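PDB 2G5D: GNA33 from Neisseria gonorrhoeae FA 1090, which probably cleaves the glycosidic bond between N-acetylmuramic acid and N-acetylglucosamine in peptidoglycan as a lytic transglycosylase, forming a 1,6-anhydro ring in the muramic acid residue. Local coordinates for residues Q76-V81 against L411-M416; M275-L281 against I291-M295. All coordinates share one frame; numbering follows the deposited sequence.

Contact 1: Q76-V81 against L411-M416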
ATOM      1  N   GLN A  76       2.008 -14.793 -17.281  1.00 33.90           N
ATOM      2  CA  GLN A  76       2.214 -16.192 -17.644  1.00 33.18           C
ATOM      3  C   GLN A  76       1.972 -17.162 -16.484  1.00 31.28           C
ATOM      4  O   GLN A  76       2.551 -17.035 -15.401  1.00 30.35           O
ATOM      5  CB  GLN A  76       3.600 -16.393 -18.261  1.00 33.57           C
ATOM      6  CG  GLN A  76       3.871 -17.782 -18.899  1.00 35.74           C
ATOM      7  CD  GLN A  76       2.719 -18.338 -19.737  1.00 38.71           C
ATOM      8  OE1 GLN A  76       2.164 -17.655 -20.608  1.00 40.55           O
ATOM      9  NE2 GLN A  76       2.377 -19.600 -19.492  1.00 38.45           N
ATOM     10  N   GLY A  77       1.093 -18.127 -16.729  1.00 30.30           N
ATOM     11  CA  GLY A  77       0.801 -19.168 -15.754  1.00 29.56           C
ATOM     12  C   GLY A  77      -0.422 -18.905 -14.886  1.00 29.98           C
ATOM     13  O   GLY A  77      -0.825 -19.780 -14.106  1.00 29.32           O
ATOM     14  N   TRP A  78      -1.030 -17.722 -15.042  1.00 30.15           N
ATOM     15  CA  TRP A  78      -2.199 -17.321 -14.251  1.00 30.12           C
ATOM     16  C   TRP A  78      -3.480 -17.207 -15.087  1.00 30.05           C
ATOM     17  O   TRP A  78      -4.542 -16.960 -14.540  1.00 30.77           O
ATOM     18  CB  TRP A  78      -1.946 -15.981 -13.509  1.00 29.30           C
ATOM     19  CG  TRP A  78      -0.947 -16.045 -12.350  1.00 29.01           C
ATOM     20  CD1 TRP A  78       0.401 -15.808 -12.423  1.00 27.28           C
ATOM     21  CD2 TRP A  78      -1.232 -16.324 -10.959  1.00 28.25           C
ATOM     22  NE1 TRP A  78       0.970 -15.925 -11.186  1.00 28.57           N
ATOM     23  CE2 TRP A  78       0.002 -16.250 -10.267  1.00 26.64           C
ATOM     24  CE3 TRP A  78      -2.408 -16.637 -10.238  1.00 28.52           C
ATOM     25  CZ2 TRP A  78       0.109 -16.479  -8.894  1.00 28.50           C
ATOM     26  CZ3 TRP A  78      -2.306 -16.844  -8.863  1.00 27.90           C
ATOM     27  CH2 TRP A  78      -1.057 -16.778  -8.208  1.00 28.58           C
ATOM     28  N   GLN A  79      -3.381 -17.415 -16.399  1.00 30.15           N
ATOM     29  CA  GLN A  79      -4.497 -17.218 -17.325  1.00 30.20           C
ATOM     30  C   GLN A  79      -5.690 -18.117 -17.021  1.00 29.63           C
ATOM     31  O   GLN A  79      -6.826 -17.647 -16.965  1.00 29.25           O
ATOM     32  CB  GLN A  79      -4.066 -17.462 -18.787  1.00 29.82           C
ATOM     33  CG  GLN A  79      -2.882 -16.627 -19.282  1.00 31.34           C
ATOM     34  CD  GLN A  79      -1.542 -17.366 -19.211  1.00 31.17           C
ATOM     35  OE1 GLN A  79      -1.282 -18.148 -18.290  1.00 31.38           O
ATOM     36  NE2 GLN A  79      -0.688 -17.111 -20.188  1.00 31.14           N
ATOM     37  N   ASP A  80      -5.420 -19.415 -16.876  1.00 29.08           N
ATOM     38  CA  ASP A  80      -6.435 -20.426 -16.566  1.00 28.35           C
ATOM     39  C   ASP A  80      -7.148 -20.241 -15.208  1.00 28.07           C
ATOM     40  O   ASP A  80      -8.387 -20.300 -15.153  1.00 27.51           O
ATOM     41  CB  ASP A  80      -5.833 -21.838 -16.680  1.00 27.93           C
ATOM     42  CG  ASP A  80      -5.826 -22.352 -18.096  1.00 28.14           C
ATOM     43  OD1 ASP A  80      -5.232 -23.432 -18.315  1.00 27.88           O
ATOM     44  OD2 ASP A  80      -6.422 -21.693 -18.994  1.00 27.58           O
ATOM     45  N   VAL A  81      -6.390 -20.023 -14.132  1.00 28.06           N
ATOM     46  CA  VAL A  81      -7.023 -19.725 -12.826  1.00 28.11           C
ATOM     47  C   VAL A  81      -7.870 -18.443 -12.864  1.00 29.26           C
ATOM     48  O   VAL A  81      -8.982 -18.402 -12.328  1.00 29.42           O
ATOM     49  CB  VAL A  81      -6.038 -19.754 -11.597  1.00 28.72           C
ATOM     50  CG1 VAL A  81      -5.531 -21.198 -11.328  1.00 26.86           C
ATOM     51  CG2 VAL A  81      -4.866 -18.737 -11.755  1.00 26.97           C
ATOM     52  N   LEU A 411      -0.675 -19.720  -1.841  1.00 30.01           N
ATOM     53  CA  LEU A 411      -1.387 -20.614  -2.802  1.00 29.57           C
ATOM     54  C   LEU A 411      -1.040 -20.210  -4.232  1.00 29.39           C
ATOM     55  O   LEU A 411      -1.107 -19.043  -4.588  1.00 29.62           O
ATOM     56  CB  LEU A 411      -2.928 -20.635  -2.564  1.00 30.05           C
ATOM     57  CG  LEU A 411      -3.445 -21.462  -1.358  1.00 30.30           C
ATOM     58  CD1 LEU A 411      -2.890 -20.920  -0.062  1.00 31.97           C
ATOM     59  CD2 LEU A 411      -4.994 -21.503  -1.277  1.00 29.49           C
ATOM     60  N   LEU A 412      -0.608 -21.179  -5.028  1.00 28.60           N
ATOM     61  CA  LEU A 412      -0.188 -20.922  -6.400  1.00 29.71           C
ATOM     62  C   LEU A 412      -0.871 -21.948  -7.284  1.00 30.03           C
ATOM     63  O   LEU A 412      -1.101 -23.099  -6.840  1.00 30.62           O
ATOM     64  CB  LEU A 412       1.354 -21.063  -6.533  1.00 28.36           C
ATOM     65  CG  LEU A 412       2.185 -20.021  -5.784  1.00 27.85           C
ATOM     66  CD1 LEU A 412       3.665 -20.435  -5.738  1.00 25.46           C
ATOM     67  CD2 LEU A 412       2.000 -18.613  -6.402  1.00 22.78           C
ATOM     68  N   PRO A 413      -1.190 -21.554  -8.534  1.00 30.38           N
ATOM     69  CA  PRO A 413      -1.779 -22.518  -9.483  1.00 30.44           C
ATOM     70  C   PRO A 413      -0.977 -23.827  -9.501  1.00 30.11           C
ATOM     71  O   PRO A 413       0.262 -23.780  -9.601  1.00 29.94           O
ATOM     72  CB  PRO A 413      -1.673 -21.784 -10.818  1.00 30.08           C
ATOM     73  CG  PRO A 413      -1.737 -20.332 -10.428  1.00 31.37           C
ATOM     74  CD  PRO A 413      -0.990 -20.226  -9.147  1.00 29.10           C
ATOM     75  N   ASN A 414      -1.665 -24.968  -9.374  1.00 29.66           N
ATOM     76  CA  ASN A 414      -0.995 -26.283  -9.364  1.00 30.42           C
ATOM     77  C   ASN A 414       0.092 -26.362 -10.424  1.00 30.87           C
ATOM     78  O   ASN A 414      -0.179 -26.112 -11.599  1.00 30.60           O
ATOM     79  CB  ASN A 414      -1.985 -27.399  -9.671  1.00 30.58           C
ATOM     80  CG  ASN A 414      -3.117 -27.480  -8.692  1.00 30.24           C
ATOM     81  OD1 ASN A 414      -2.975 -27.145  -7.525  1.00 33.76           O
ATOM     82  ND2 ASN A 414      -4.249 -27.978  -9.157  1.00 29.81           N
ATOM     83  N   GLY A 415       1.313 -26.719 -10.014  1.00 31.66           N
ATOM     84  CA  GLY A 415       2.436 -26.787 -10.941  1.00 32.28           C
ATOM     85  C   GLY A 415       3.382 -25.608 -10.857  1.00 32.29           C
ATOM     86  O   GLY A 415       4.569 -25.743 -11.109  1.00 32.21           O
ATOM     87  N   MET A 416       2.857 -24.440 -10.500  1.00 32.94           N
ATOM     88  CA  MET A 416       3.691 -23.255 -10.354  1.00 33.01           C
ATOM     89  C   MET A 416       4.383 -23.252  -8.983  1.00 32.86           C
ATOM     90  O   MET A 416       3.737 -23.367  -7.936  1.00 33.28           O
ATOM     91  CB  MET A 416       2.868 -21.984 -10.568  1.00 33.23           C
ATOM     92  CG  MET A 416       3.645 -20.689 -10.371  1.00 33.29           C
ATOM     93  SD  MET A 416       2.598 -19.228 -10.187  1.00 32.92           S
ATOM     94  CE  MET A 416       1.863 -19.125 -11.813  1.00 36.71           C
TER
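The indole of Trp78 lies beneath two residues of the 411-416 segment, which share one of its faces. Pro413 takes the six-membered ring: its CD sits 3.7 Å from the centroid of that ring, 17° off the normal, a CH-pi contact made by the carbon next to the proline nitrogen. Met416 takes the pyrrole half, its methyl CE 3.7 Å from the centroid of the five-membered ring. Its sulfur stands farther out and oblique to the same ring, so the Met-aromatic contact is led by the methyl. The side chain reaches there because CB, CG and SD run extended before a bend at chi3 (-67°) swings CE back over the indole. Leu412 adds CD2 obliquely, 3.8 Å from Trp78 CZ2.

Beyond the indole, Val81 sets both methyls against the proline ring, with CG2 3.8 Å from Pro413 CG. Gly77 comes close through its backbone, its O 3.6 Å from Met416 CE. No hydrogen bond crosses the contact; the hydrogen bonds here lie within each segment. Pro413 to Met416 is a type II turn, closed by Met416 N to Pro413 O at 2.8 Å, and it brings proline and methionine to the same indole face. Within 76-81, Gln79 OE1 accepts the Gly77 N-H.

Trp78 and Val81 also touch Phe65 of helix 58-72 and Phe103 of strand 103-110. The contact thus packs the loop leading into helix 79-86, and its first turn, against the turn after strand 403-413 and the end of that strand, which pairs antiparallel with 103-110.

Contact 2: M275-L281 against I291-M295; sequences MADKGYL and IKAYM
Ile291 opens the 291-295 side by meeting the thioether of Met275, whose SD lies 3.8 Å from Ile291 CG1 and almost as near to CG2 and CD1. Leu281, from the same segment as Met275, brings CD1 to within 4.1 Å of Ile291 N, touching the backbone at the edge of the contact.

Nearly one helical turn on, Tyr294 carries most of the contact. With CG anti to the backbone N (chi1 176°), its ring reaches out over Met275 and Leu281, which both lie on the same side of its plane. Met275 CE approaches CD2 of Tyr294 to 3.5 Å, while Leu281 CD2 stands 3.9 Å from CD1; both come in obliquely. Farther along the ring, Tyr294 OH lies only 3.2 Å from Tyr280 CB, and the Tyr280 carbonyl O is close to Tyr294 CE1. The two tyrosine rings are tilted by 29° and slid well apart, their centroids 5.9 Å from each other, so they barely overlap and this is no true stack. Met295 finishes the segment: bends at chi2 and chi3 fold its methyl back, and CE meets Met275 CE.

The bend that delivers Tyr280 and Leu281 follows the end of helix 271-276 and includes a cis peptide bond before Gly279. Met275 O accepts the Tyr280 N-H there. Helices 234-243 and 302-306 flank the contact, through Val235 and Phe239 on Ile291 and Val305 on Met275.

No hydrogen bond joins the two segments. Their fit rests on flexible thioethers, branched aliphatic groups and an aromatic ring, while the polar end of Tyr280 turns to Glu304 OE2. Dispersion and burial of apolar surface therefore hold the end of helix 271-276 and the turn after it to helix 288-297.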
ATOM      1  N   MET A 275       8.386  14.744  17.374  1.00 37.64           N
ATOM      2  CA  MET A 275       7.666  15.340  18.495  1.00 37.50           C
ATOM      3  C   MET A 275       8.052  14.775  19.861  1.00 38.01           C
ATOM      4  O   MET A 275       8.008  15.494  20.859  1.00 37.90           O
ATOM      5  CB  MET A 275       6.164  15.175  18.286  1.00 37.49           C
ATOM      6  CG  MET A 275       5.583  16.093  17.224  1.00 36.83           C
ATOM      7  SD  MET A 275       3.847  15.762  16.976  1.00 37.14           S
ATOM      8  CE  MET A 275       3.118  16.695  18.310  1.00 35.32           C
ATOM      9  N   ALA A 276       8.431  13.496  19.892  1.00 38.46           N
ATOM     10  CA  ALA A 276       8.718  12.767  21.129  1.00 38.46           C
ATOM     11  C   ALA A 276       9.986  13.246  21.829  1.00 39.20           C
ATOM     12  O   ALA A 276      10.021  13.364  23.063  1.00 38.96           O
ATOM     13  CB  ALA A 276       8.794  11.283  20.857  1.00 38.36           C
ATOM     14  N   ASP A 277      11.027  13.511  21.044  1.00 39.87           N
ATOM     15  CA  ASP A 277      12.274  14.036  21.585  1.00 40.40           C
ATOM     16  C   ASP A 277      12.404  15.549  21.400  1.00 40.29           C
ATOM     17  O   ASP A 277      13.516  16.068  21.266  1.00 40.79           O
ATOM     18  CB  ASP A 277      13.479  13.298  20.991  1.00 40.86           C
ATOM     19  CG  ASP A 277      13.544  13.402  19.477  1.00 41.49           C
ATOM     20  OD1 ASP A 277      13.344  12.364  18.805  1.00 43.00           O
ATOM     21  OD2 ASP A 277      13.808  14.512  18.963  1.00 42.47           O
ATOM     22  N   LYS A 278      11.273  16.254  21.408  1.00 39.90           N
ATOM     23  CA  LYS A 278      11.282  17.718  21.300  1.00 39.22           C
ATOM     24  C   LYS A 278      10.936  18.568  22.547  1.00 38.66           C
ATOM     25  O   LYS A 278      11.340  19.731  22.593  1.00 38.93           O
ATOM     26  CB  LYS A 278      10.498  18.192  20.073  1.00 39.13           C
ATOM     27  CG  LYS A 278      11.382  18.449  18.858  1.00 39.25           C
ATOM     28  CD  LYS A 278      12.337  19.621  19.082  1.00 39.48           C
ATOM     29  CE  LYS A 278      13.395  19.684  17.992  1.00 39.57           C
ATOM     30  NZ  LYS A 278      13.851  21.079  17.717  1.00 39.21           N
ATOM     31  N   GLY A 279      10.186  18.066  23.534  1.00 37.96           N
ATOM     32  CA  GLY A 279       9.451  16.808  23.510  1.00 36.66           C
ATOM     33  C   GLY A 279       7.995  17.161  23.716  1.00 36.22           C
ATOM     34  O   GLY A 279       7.516  17.244  24.848  1.00 35.89           O
ATOM     35  N   TYR A 280       7.299  17.378  22.601  1.00 35.78           N
ATOM     36  CA  TYR A 280       5.944  17.921  22.587  1.00 35.37           C
ATOM     37  C   TYR A 280       4.891  16.922  23.041  1.00 35.72           C
ATOM     38  O   TYR A 280       3.971  17.271  23.775  1.00 35.64           O
ATOM     39  CB  TYR A 280       5.612  18.450  21.189  1.00 34.74           C
ATOM     40  CG  TYR A 280       6.638  19.428  20.654  1.00 33.97           C
ATOM     41  CD1 TYR A 280       7.095  19.340  19.334  1.00 32.51           C
ATOM     42  CD2 TYR A 280       7.160  20.438  21.476  1.00 32.58           C
ATOM     43  CE1 TYR A 280       8.041  20.240  18.844  1.00 31.71           C
ATOM     44  CE2 TYR A 280       8.109  21.332  21.001  1.00 32.01           C
ATOM     45  CZ  TYR A 280       8.543  21.230  19.691  1.00 32.23           C
ATOM     46  OH  TYR A 280       9.479  22.112  19.233  1.00 32.14           O
ATOM     47  N   LEU A 281       5.027  15.683  22.582  1.00 36.22           N
ATOM     48  CA  LEU A 281       4.197  14.578  23.050  1.00 36.54           C
ATOM     49  C   LEU A 281       5.088  13.416  23.463  1.00 36.91           C
ATOM     50  O   LEU A 281       6.260  13.368  23.089  1.00 37.15           O
ATOM     51  CB  LEU A 281       3.242  14.113  21.948  1.00 36.19           C
ATOM     52  CG  LEU A 281       1.984  14.919  21.636  1.00 36.18           C
ATOM     53  CD1 LEU A 281       1.227  14.240  20.507  1.00 37.06           C
ATOM     54  CD2 LEU A 281       1.088  15.073  22.864  1.00 37.07           C
ATOM     55  N   ILE A 291      -1.738  13.775  17.681  1.00 31.95           N
ATOM     56  CA  ILE A 291      -1.081  14.900  17.009  1.00 31.03           C
ATOM     57  C   ILE A 291      -2.126  15.954  16.599  1.00 31.13           C
ATOM     58  O   ILE A 291      -1.903  17.164  16.731  1.00 30.74           O
ATOM     59  CB  ILE A 291      -0.202  14.429  15.809  1.00 31.13           C
ATOM     60  CG1 ILE A 291       0.911  13.505  16.308  1.00 30.41           C
ATOM     61  CG2 ILE A 291       0.395  15.615  15.058  1.00 30.16           C
ATOM     62  CD1 ILE A 291       1.660  12.758  15.217  1.00 29.88           C
ATOM     63  N   LYS A 292      -3.275  15.486  16.128  1.00 31.00           N
ATOM     64  CA  LYS A 292      -4.365  16.370  15.764  1.00 31.93           C
ATOM     65  C   LYS A 292      -4.809  17.246  16.951  1.00 32.41           C
ATOM     66  O   LYS A 292      -4.966  18.464  16.796  1.00 32.68           O
ATOM     67  CB  LYS A 292      -5.538  15.564  15.200  1.00 32.03           C
ATOM     68  CG  LYS A 292      -6.741  16.405  14.822  1.00 32.67           C
ATOM     69  CD  LYS A 292      -7.905  15.532  14.419  1.00 33.11           C
ATOM     70  CE  LYS A 292      -9.108  16.390  14.130  1.00 34.23           C
ATOM     71  NZ  LYS A 292     -10.208  15.618  13.520  1.00 35.65           N
ATOM     72  N   ALA A 293      -4.980  16.626  18.122  1.00 32.71           N
ATOM     73  CA  ALA A 293      -5.390  17.339  19.337  1.00 32.82           C
ATOM     74  C   ALA A 293      -4.296  18.273  19.879  1.00 33.10           C
ATOM     75  O   ALA A 293      -4.591  19.401  20.310  1.00 33.13           O
ATOM     76  CB  ALA A 293      -5.859  16.361  20.410  1.00 32.97           C
ATOM     77  N   TYR A 294      -3.041  17.815  19.841  1.00 32.76           N
ATOM     78  CA  TYR A 294      -1.908  18.652  20.241  1.00 32.63           C
ATOM     79  C   TYR A 294      -1.808  19.916  19.367  1.00 32.90           C
ATOM     80  O   TYR A 294      -1.503  21.001  19.858  1.00 32.91           O
ATOM     81  CB  TYR A 294      -0.584  17.865  20.214  1.00 31.87           C
ATOM     82  CG  TYR A 294       0.636  18.723  20.519  1.00 31.46           C
ATOM     83  CD1 TYR A 294       1.122  18.842  21.817  1.00 31.69           C
ATOM     84  CD2 TYR A 294       1.287  19.439  19.504  1.00 29.94           C
ATOM     85  CE1 TYR A 294       2.231  19.646  22.103  1.00 31.08           C
ATOM     86  CE2 TYR A 294       2.389  20.236  19.776  1.00 29.55           C
ATOM     87  CZ  TYR A 294       2.858  20.338  21.073  1.00 30.44           C
ATOM     88  OH  TYR A 294       3.956  21.136  21.344  1.00 29.49           O
ATOM     89  N   MET A 295      -2.082  19.757  18.078  1.00 33.25           N
ATOM     90  CA  MET A 295      -1.950  20.829  17.098  1.00 33.91           C
ATOM     91  C   MET A 295      -3.084  21.863  17.192  1.00 34.04           C
ATOM     92  O   MET A 295      -2.874  23.066  16.952  1.00 34.09           O
ATOM     93  CB  MET A 295      -1.887  20.217  15.696  1.00 33.91           C
ATOM     94  CG  MET A 295      -0.657  20.606  14.886  1.00 35.30           C
ATOM     95  SD  MET A 295       0.894  20.758  15.802  1.00 34.69           S
ATOM     96  CE  MET A 295       1.603  19.115  15.739  1.00 34.10           C
TER

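Both contacts are sealed by apolar groups without a hydrogen bond across, yet their places differ. Contact 1 is the more buried and joins segments about 330 residues apart in sequence, setting the lead-in to helix 79-86 against the end of the last strand. Contact 2 is partly buried and local, with two successive helices meeting ten residues apart inside the family-specific insert. They share no helix or strand and lie on opposite sides of the chain's centre; the centres of contacts 1 and 2 are about 49 Å apart. An aromatic residue dominates each, but in contact 1 the indole receives partners over one face, whereas in contact 2 the tyrosine ring is approached obliquely and contributes its hydroxyl end.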